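Local atomic coordinates of TetR family transcriptional regulator (Chloroflexus aurantiacus, PDB entry 3NRG), a protein that probably binds DNA at cis-regulatory sites as a transcription factor of the TetR family, through a predicted helix-turn-helix motif. Residues A136-L141 with V166-L171. Residues are numbered along the deposited sequence; the frame is centred on the assembly and turned at random.
Sequences AYFKQL and VVFTEL
Phe138 presents the edge of its ring to the face of Phe168, and this pair alone joins 136-141 to 166-171. The evidence for an edge-to-face stack is threefold: the planes meet at 60°, the centroids lie 4.7 Å apart, and a single ring atom, Phe138 CZ, leads the approach. That atom stands over one face of Phe168, displaced toward the CG–CD2 side, with Phe138 CZ to Phe168 CD2 at 3.5 Å and Phe138 CZ to Phe168 CG at 3.6 Å. Beside it, Phe138 CE1 follows at 4.0 Å from Phe168 CE2, so the CZ–CE1 edge of Phe138 lies along the CD2–CE2 side of the Phe168 ring. With CG of Phe138 anti to its carbonyl carbon (chi1 -67°), the ring extends from helix 124-147 toward helix 157-179. Both helices belong to the all-helical C-terminal domain of the TetR fold, and the two CA atoms, Phe138 CA and Phe168 CA, are 10.3 Å apart, a separation bridged here by two large aromatic side chains. Helix 87-104 packs against the same pair: Leu91 touches both phenylalanines, and Leu95 touches Phe168. Replacing Phe168 with an alanine would probably leave the CZ–CE1 edge of Phe138 without its aromatic partner and open a gap beside Leu91 and Leu95. No hydrogen bond crosses between the segments, and only 102 Å² is buried, summed over both sides. Phe138 also rests on Ala161, Leu164 and Asn165, three to seven residues earlier along the helix that carries Phe168.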
ATOM      1  N   ALA A 136       8.621  -7.812  -9.692  1.00 24.94           N
ATOM      2  CA  ALA A 136       9.704  -8.796  -9.633  1.00 25.49           C
ATOM      3  C   ALA A 136       9.264 -10.080  -8.928  1.00 30.17           C
ATOM      4  O   ALA A 136       9.662 -11.175  -9.348  1.00 31.38           O
ATOM      5  CB  ALA A 136      10.918  -8.201  -8.934  1.00 26.85           C
ATOM      6  N   TYR A 137       8.421  -9.955  -7.874  1.00 25.55           N
ATOM      7  CA  TYR A 137       7.906 -11.115  -7.135  1.00 25.48           C
ATOM      8  C   TYR A 137       6.927 -11.936  -7.995  1.00 28.76           C
ATOM      9  O   TYR A 137       7.038 -13.164  -8.041  1.00 29.42           O
ATOM     10  CB  TYR A 137       7.252 -10.677  -5.808  1.00 26.06           C
ATOM     11  CG  TYR A 137       6.755 -11.832  -4.959  1.00 27.43           C
ATOM     12  CD1 TYR A 137       7.647 -12.721  -4.361  1.00 29.42           C
ATOM     13  CD2 TYR A 137       5.395 -12.002  -4.704  1.00 27.70           C
ATOM     14  CE1 TYR A 137       7.195 -13.782  -3.578  1.00 29.10           C
ATOM     15  CE2 TYR A 137       4.932 -13.049  -3.905  1.00 28.96           C
ATOM     16  CZ  TYR A 137       5.837 -13.946  -3.355  1.00 34.69           C
ATOM     17  OH  TYR A 137       5.388 -14.975  -2.568  1.00 32.93           O
ATOM     18  N   PHE A 138       6.001 -11.254  -8.714  1.00 23.62           N
ATOM     19  CA  PHE A 138       5.051 -11.918  -9.605  1.00 22.77           C
ATOM     20  C   PHE A 138       5.759 -12.638 -10.743  1.00 29.00           C
ATOM     21  O   PHE A 138       5.380 -13.758 -11.079  1.00 30.29           O
ATOM     22  CB  PHE A 138       4.014 -10.925 -10.157  1.00 23.40           C
ATOM     23  CG  PHE A 138       3.068 -10.363  -9.122  1.00 23.20           C
ATOM     24  CD1 PHE A 138       2.291 -11.207  -8.332  1.00 25.23           C
ATOM     25  CD2 PHE A 138       2.875  -8.995  -9.006  1.00 24.15           C
ATOM     26  CE1 PHE A 138       1.401 -10.686  -7.390  1.00 25.28           C
ATOM     27  CE2 PHE A 138       1.986  -8.475  -8.062  1.00 26.07           C
ATOM     28  CZ  PHE A 138       1.253  -9.323  -7.262  1.00 23.79           C
ATOM     29  N   LYS A 139       6.822 -12.019 -11.308  1.00 26.49           N
ATOM     30  CA  LYS A 139       7.623 -12.628 -12.384  1.00 27.34           C
ATOM     31  C   LYS A 139       8.268 -13.933 -11.901  1.00 33.93           C
ATOM     32  O   LYS A 139       8.250 -14.929 -12.622  1.00 33.71           O
ATOM     33  CB  LYS A 139       8.690 -11.642 -12.893  1.00 29.48           C
ATOM     34  CG  LYS A 139       9.301 -12.040 -14.233  1.00 36.81           C
ATOM     35  CD  LYS A 139      10.375 -11.063 -14.674  1.00 41.29           C
ATOM     36  CE  LYS A 139      11.048 -11.516 -15.942  1.00 53.30           C
ATOM     37  NZ  LYS A 139      12.101 -10.566 -16.372  1.00 64.26           N
ATOM     38  N   GLN A 140       8.776 -13.937 -10.652  1.00 32.61           N
ATOM     39  CA  GLN A 140       9.372 -15.120 -10.024  1.00 33.82           C
ATOM     40  C   GLN A 140       8.320 -16.237  -9.879  1.00 37.12           C
ATOM     41  O   GLN A 140       8.608 -17.386 -10.207  1.00 38.21           O
ATOM     42  CB  GLN A 140       9.971 -14.750  -8.650  1.00 35.85           C
ATOM     43  CG  GLN A 140      10.799 -15.860  -7.996  1.00 59.17           C
ATOM     44  CD  GLN A 140      11.234 -15.503  -6.582  1.00 80.30           C
ATOM     45  OE1 GLN A 140      11.496 -14.336  -6.249  1.00 75.24           O
ATOM     46  NE2 GLN A 140      11.362 -16.512  -5.731  1.00 72.15           N
ATOM     47  N   LEU A 141       7.084 -15.880  -9.438  1.00 32.29           N
ATOM     48  CA  LEU A 141       5.977 -16.846  -9.275  1.00 31.43           C
ATOM     49  C   LEU A 141       5.542 -17.440 -10.610  1.00 34.97           C
ATOM     50  O   LEU A 141       5.284 -18.643 -10.684  1.00 35.66           O
ATOM     51  CB  LEU A 141       4.763 -16.196  -8.578  1.00 30.19           C
ATOM     52  CG  LEU A 141       4.940 -15.753  -7.123  1.00 34.16           C
ATOM     53  CD1 LEU A 141       3.700 -15.055  -6.632  1.00 33.08           C
ATOM     54  CD2 LEU A 141       5.245 -16.929  -6.217  1.00 36.05           C
ATOM     55  N   VAL A 166      -0.585  -4.737 -12.233  1.00 23.86           N
ATOM     56  CA  VAL A 166      -1.582  -3.664 -12.437  1.00 23.30           C
ATOM     57  C   VAL A 166      -2.921  -3.967 -11.765  1.00 26.77           C
ATOM     58  O   VAL A 166      -3.552  -3.063 -11.230  1.00 26.42           O
ATOM     59  CB  VAL A 166      -1.742  -3.217 -13.922  1.00 27.72           C
ATOM     60  CG1 VAL A 166      -0.442  -2.627 -14.459  1.00 28.04           C
ATOM     61  CG2 VAL A 166      -2.238  -4.363 -14.813  1.00 27.43           C
ATOM     62  N   VAL A 167      -3.328  -5.242 -11.751  1.00 24.08           N
ATOM     63  CA  VAL A 167      -4.574  -5.666 -11.108  1.00 23.64           C
ATOM     64  C   VAL A 167      -4.458  -5.506  -9.591  1.00 29.48           C
ATOM     65  O   VAL A 167      -5.291  -4.828  -8.980  1.00 30.48           O
ATOM     66  CB  VAL A 167      -4.959  -7.117 -11.516  1.00 26.71           C
ATOM     67  CG1 VAL A 167      -6.039  -7.675 -10.602  1.00 26.33           C
ATOM     68  CG2 VAL A 167      -5.401  -7.178 -12.977  1.00 26.35           C
ATOM     69  N   PHE A 168      -3.385  -6.073  -8.993  1.00 26.19           N
ATOM     70  CA  PHE A 168      -3.136  -6.002  -7.543  1.00 25.99           C
ATOM     71  C   PHE A 168      -2.998  -4.549  -7.035  1.00 29.37           C
ATOM     72  O   PHE A 168      -3.416  -4.241  -5.919  1.00 29.39           O
ATOM     73  CB  PHE A 168      -1.884  -6.825  -7.171  1.00 27.77           C
ATOM     74  CG  PHE A 168      -2.137  -8.296  -6.941  1.00 29.51           C
ATOM     75  CD1 PHE A 168      -2.553  -9.119  -7.982  1.00 32.80           C
ATOM     76  CD2 PHE A 168      -1.894  -8.875  -5.701  1.00 32.18           C
ATOM     77  CE1 PHE A 168      -2.778 -10.483  -7.772  1.00 34.15           C
ATOM     78  CE2 PHE A 168      -2.098 -10.244  -5.497  1.00 35.45           C
ATOM     79  CZ  PHE A 168      -2.554 -11.036  -6.529  1.00 33.65           C
ATOM     80  N   THR A 169      -2.409  -3.677  -7.849  1.00 25.27           N
ATOM     81  CA  THR A 169      -2.197  -2.276  -7.500  1.00 25.12           C
ATOM     82  C   THR A 169      -3.509  -1.478  -7.493  1.00 28.75           C
ATOM     83  O   THR A 169      -3.678  -0.591  -6.651  1.00 28.44           O
ATOM     84  CB  THR A 169      -1.155  -1.664  -8.460  1.00 29.55           C
ATOM     85  OG1 THR A 169       0.084  -2.345  -8.282  1.00 31.86           O
ATOM     86  CG2 THR A 169      -0.957  -0.177  -8.249  1.00 26.17           C
ATOM     87  N   GLU A 170      -4.431  -1.785  -8.431  1.00 24.04           N
ATOM     88  CA  GLU A 170      -5.630  -0.978  -8.629  1.00 23.78           C
ATOM     89  C   GLU A 170      -6.943  -1.552  -8.085  1.00 28.28           C
ATOM     90  O   GLU A 170      -7.920  -0.801  -7.991  1.00 29.90           O
ATOM     91  CB  GLU A 170      -5.784  -0.606 -10.112  1.00 25.50           C
ATOM     92  CG  GLU A 170      -4.602   0.159 -10.689  1.00 36.23           C
ATOM     93  CD  GLU A 170      -4.433   1.592 -10.218  1.00 55.14           C
ATOM     94  OE1 GLU A 170      -5.383   2.153  -9.624  1.00 43.79           O
ATOM     95  OE2 GLU A 170      -3.356   2.170 -10.485  1.00 54.63           O
ATOM     96  N   LEU A 171      -7.001  -2.870  -7.766  1.00 22.96           N
ATOM     97  CA  LEU A 171      -8.266  -3.476  -7.326  1.00 21.94           C
ATOM     98  C   LEU A 171      -8.915  -2.807  -6.108  1.00 27.68           C
ATOM     99  O   LEU A 171     -10.100  -2.500  -6.155  1.00 28.40           O
ATOM    100  CB  LEU A 171      -8.169  -5.002  -7.152  1.00 20.97           C
ATOM    101  CG  LEU A 171      -9.525  -5.732  -6.936  1.00 24.48           C
ATOM    102  CD1 LEU A 171     -10.535  -5.395  -8.059  1.00 24.58           C
ATOM    103  CD2 LEU A 171      -9.333  -7.228  -6.817  1.00 23.76           C
TER